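Local atomic coordinates of plasmid Partition par B protein (Enterobacteria phage P1, PDB entry 1ZX4), a protein that controls partitioning of the P1 plasmid by binding DNA and recognising the cis-acting partition sites. Residues L89-I100 against I115-L126. Sequence-based numbering, arbitrary orientation.
Sequences LIQNISPEINDI and ILRLITKEASLL
Leu89 and Leu118 are the two knobs of this helix-helix contact, and each enters a hole on the other helix. The segments 89-100 and 115-126 belong to successive helices, 83-102 and 108-126, of the ParB family region. They form a roughly antiparallel, splayed helical hairpin, with N-to-C directions 137° apart. The closest axis approach is 9.7 Å. Leu89 sits among Ile119, Glu122, Ala123 and Leu126. Its CG is anti to the backbone N, which helps bring both methyls to the partner helix. Leu89 CD2 lies 3.6 Å from Ala123 CB. Leu89 CD1 lies 3.5 Å from Leu126 CD1, the two leucines crossing at about a right angle.

Leu118 is the reciprocal knob, set among Ile93, Glu96, Ile97 and Ile100. Leu118 CD1 lies 3.5 Å from Ile100 CD1. Leu118 CD2 faces Glu96 OE1 at 4.0 Å.

Between the knobs, Ile93 divides its branches. CG1 stands between the backbone N and the carbonyl carbon (chi1 78°). It carries Ile93 CD1 to within 3.4 Å of Ile119 CG1. The other branch, CG2, lies against the aliphatic part of Glu122, and these two side chains run past each other in opposite directions.

Beyond the segments, Ile119 packs on Leu57 and Phe58, and Ala123 touches Val75 of helix 66-78. No hydrogen bond joins the segments. At the polar edge the Asn92 amide and the Glu122 carboxylate stack with planes 10° apart. Lys121 NZ forms a salt bridge with Glu122 OE2 (3.1 Å), reaching it from above the carboxylate plane.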
# COMPACT_ATOMS: atom_id res chain seq x y z
N LEU C 89 15.18 3.25 -5.38
CA LEU C 89 15.58 3.65 -6.72
C LEU C 89 15.28 2.56 -7.74
O LEU C 89 14.68 2.82 -8.77
CB LEU C 89 17.07 3.97 -6.77
CG LEU C 89 17.63 4.16 -8.19
CD1 LEU C 89 16.83 5.22 -8.92
CD2 LEU C 89 19.10 4.54 -8.13
N ILE C 90 15.73 1.35 -7.44
CA ILE C 90 15.50 0.21 -8.32
C ILE C 90 14.04 0.27 -8.74
O ILE C 90 13.71 0.39 -9.91
CB ILE C 90 15.67 -1.10 -7.58
CG1 ILE C 90 16.98 -1.10 -6.80
CG2 ILE C 90 15.61 -2.25 -8.56
CD1 ILE C 90 17.02 -2.18 -5.75
N GLN C 91 13.17 0.17 -7.74
CA GLN C 91 11.74 0.21 -7.95
C GLN C 91 11.44 1.22 -9.06
O GLN C 91 10.84 0.89 -10.08
CB GLN C 91 11.04 0.63 -6.65
CG GLN C 91 11.50 -0.12 -5.40
CD GLN C 91 11.36 -1.64 -5.50
OE1 GLN C 91 10.27 -2.18 -5.71
NE2 GLN C 91 12.48 -2.34 -5.36
N ASN C 92 11.88 2.46 -8.85
CA ASN C 92 11.66 3.55 -9.79
C ASN C 92 12.09 3.28 -11.24
O ASN C 92 11.26 3.34 -12.15
CB ASN C 92 12.35 4.81 -9.28
CG ASN C 92 11.73 5.34 -8.01
OD1 ASN C 92 10.61 5.85 -8.02
ND2 ASN C 92 12.45 5.22 -6.90
N ILE C 93 13.38 3.01 -11.44
CA ILE C 93 13.89 2.78 -12.78
C ILE C 93 13.54 1.42 -13.36
O ILE C 93 13.33 1.30 -14.56
CB ILE C 93 15.44 2.95 -12.86
CG1 ILE C 93 16.16 1.72 -12.30
CG2 ILE C 93 15.87 4.16 -12.06
CD1 ILE C 93 17.68 1.77 -12.46
N SER C 94 13.46 0.39 -12.51
CA SER C 94 13.15 -0.96 -12.98
C SER C 94 12.16 -1.04 -14.13
O SER C 94 12.40 -1.76 -15.11
CB SER C 94 12.65 -1.83 -11.83
OG SER C 94 12.39 -3.14 -12.30
N PRO C 95 11.02 -0.33 -14.04
CA PRO C 95 10.06 -0.41 -15.15
C PRO C 95 10.76 -0.00 -16.45
O PRO C 95 11.01 -0.83 -17.33
CB PRO C 95 8.98 0.58 -14.74
CG PRO C 95 9.00 0.49 -13.25
CD PRO C 95 10.48 0.50 -12.95
N GLU C 96 11.07 1.28 -16.56
CA GLU C 96 11.74 1.82 -17.73
C GLU C 96 12.98 1.00 -18.10
O GLU C 96 13.40 0.98 -19.25
CB GLU C 96 12.16 3.28 -17.48
CG GLU C 96 11.01 4.24 -17.14
CD GLU C 96 10.87 4.51 -15.65
OE1 GLU C 96 11.86 4.96 -15.03
OE2 GLU C 96 9.77 4.29 -15.10
N ILE C 97 13.56 0.31 -17.12
CA ILE C 97 14.76 -0.47 -17.36
C ILE C 97 14.49 -1.74 -18.16
O ILE C 97 15.07 -1.94 -19.22
CB ILE C 97 15.50 -0.80 -16.02
CG1 ILE C 97 17.00 -0.56 -16.18
CG2 ILE C 97 15.26 -2.24 -15.60
CD1 ILE C 97 17.64 -1.49 -17.15
N ASN C 98 13.61 -2.61 -17.66
CA ASN C 98 13.30 -3.83 -18.38
C ASN C 98 12.72 -3.45 -19.73
O ASN C 98 12.81 -4.20 -20.70
CB ASN C 98 12.29 -4.67 -17.61
CG ASN C 98 11.57 -5.66 -18.51
OD1 ASN C 98 12.21 -6.49 -19.16
ND2 ASN C 98 10.25 -5.56 -18.57
N ASP C 99 12.12 -2.27 -19.76
CA ASP C 99 11.52 -1.73 -20.96
C ASP C 99 12.65 -1.62 -21.98
O ASP C 99 12.42 -1.65 -23.19
CB ASP C 99 10.94 -0.34 -20.66
CG ASP C 99 9.66 -0.04 -21.44
OD1 ASP C 99 9.68 -0.10 -22.68
OD2 ASP C 99 8.62 0.26 -20.79
N ILE C 100 13.88 -1.50 -21.47
CA ILE C 100 15.07 -1.39 -22.31
C ILE C 100 15.53 -2.74 -22.84
O ILE C 100 16.39 -2.80 -23.72
CB ILE C 100 16.25 -0.75 -21.54
CG1 ILE C 100 15.78 0.50 -20.80
CG2 ILE C 100 17.35 -0.37 -22.51
CD1 ILE C 100 16.84 1.15 -19.94
N ILE C 115 20.98 2.04 -19.24
CA ILE C 115 20.68 1.63 -17.86
C ILE C 115 21.30 2.54 -16.81
O ILE C 115 20.66 2.87 -15.80
CB ILE C 115 21.16 0.17 -17.60
CG1 ILE C 115 20.39 -0.81 -18.48
CG2 ILE C 115 20.97 -0.20 -16.12
CD1 ILE C 115 19.56 -0.17 -19.57
N LEU C 116 22.54 2.94 -17.04
CA LEU C 116 23.25 3.83 -16.14
C LEU C 116 22.66 5.24 -16.22
O LEU C 116 22.64 5.96 -15.23
CB LEU C 116 24.75 3.87 -16.47
CG LEU C 116 25.57 4.85 -15.62
CD1 LEU C 116 25.64 4.36 -14.20
CD2 LEU C 116 26.97 5.02 -16.19
N ARG C 117 22.20 5.63 -17.40
CA ARG C 117 21.62 6.96 -17.57
C ARG C 117 20.54 7.12 -16.51
O ARG C 117 20.43 8.17 -15.85
CB ARG C 117 21.01 7.08 -18.96
CG ARG C 117 21.61 8.18 -19.82
CD ARG C 117 21.45 7.82 -21.28
NE ARG C 117 21.77 8.91 -22.19
CZ ARG C 117 21.95 8.76 -23.50
NH1 ARG C 117 21.87 7.55 -24.05
NH2 ARG C 117 22.21 9.81 -24.27
N LEU C 118 19.75 6.07 -16.35
CA LEU C 118 18.65 6.05 -15.39
C LEU C 118 19.16 6.03 -13.96
O LEU C 118 18.79 6.85 -13.13
CB LEU C 118 17.81 4.79 -15.59
CG LEU C 118 16.91 4.81 -16.81
CD1 LEU C 118 16.69 3.39 -17.31
CD2 LEU C 118 15.59 5.53 -16.47
N ILE C 119 20.02 5.07 -13.67
CA ILE C 119 20.58 4.94 -12.34
C ILE C 119 21.06 6.29 -11.80
O ILE C 119 20.99 6.56 -10.60
CB ILE C 119 21.71 3.88 -12.34
CG1 ILE C 119 21.03 2.55 -12.65
CG2 ILE C 119 22.44 3.81 -10.98
CD1 ILE C 119 21.94 1.36 -12.87
N THR C 120 21.58 7.12 -12.69
CA THR C 120 22.07 8.44 -12.32
C THR C 120 20.93 9.45 -12.25
O THR C 120 20.73 10.08 -11.22
CB THR C 120 23.07 8.91 -13.33
OG1 THR C 120 22.43 9.04 -14.60
CG2 THR C 120 24.20 7.93 -13.43
N LYS C 121 20.18 9.59 -13.34
CA LYS C 121 19.07 10.55 -13.37
C LYS C 121 18.03 10.32 -12.27
O LYS C 121 17.70 11.22 -11.50
CB LYS C 121 18.39 10.53 -14.75
CG LYS C 121 17.23 9.53 -14.89
CD LYS C 121 15.93 10.10 -14.30
CE LYS C 121 14.78 9.09 -14.33
NZ LYS C 121 13.54 9.70 -13.78
N GLU C 122 17.51 9.10 -12.21
CA GLU C 122 16.51 8.77 -11.22
C GLU C 122 17.07 9.00 -9.83
O GLU C 122 16.44 9.64 -8.99
CB GLU C 122 16.07 7.32 -11.38
CG GLU C 122 14.57 7.17 -11.59
CD GLU C 122 13.76 7.97 -10.60
OE1 GLU C 122 14.12 7.99 -9.40
OE2 GLU C 122 12.75 8.58 -11.02
N ALA C 123 18.25 8.47 -9.58
CA ALA C 123 18.88 8.64 -8.29
C ALA C 123 19.08 10.13 -8.01
O ALA C 123 18.97 10.58 -6.87
CB ALA C 123 20.21 7.91 -8.26
N SER C 124 19.36 10.89 -9.07
CA SER C 124 19.59 12.33 -8.94
C SER C 124 18.28 13.10 -8.92
O SER C 124 18.26 14.34 -8.89
CB SER C 124 20.47 12.83 -10.09
OG SER C 124 20.73 14.22 -9.97
N LEU C 125 17.17 12.37 -8.94
CA LEU C 125 15.85 12.97 -8.92
C LEU C 125 15.27 12.69 -7.53
O LEU C 125 14.47 13.47 -6.99
CB LEU C 125 14.99 12.34 -10.02
CG LEU C 125 13.63 12.95 -10.41
CD1 LEU C 125 13.24 12.40 -11.79
CD2 LEU C 125 12.56 12.63 -9.36
N LEU C 126 15.70 11.58 -6.94
CA LEU C 126 15.26 11.17 -5.62
C LEU C 126 16.10 11.91 -4.61
O LEU C 126 15.64 12.21 -3.52
CB LEU C 126 15.48 9.67 -5.45
CG LEU C 126 14.94 8.82 -6.59
CD1 LEU C 126 15.50 7.41 -6.53
CD2 LEU C 126 13.42 8.83 -6.53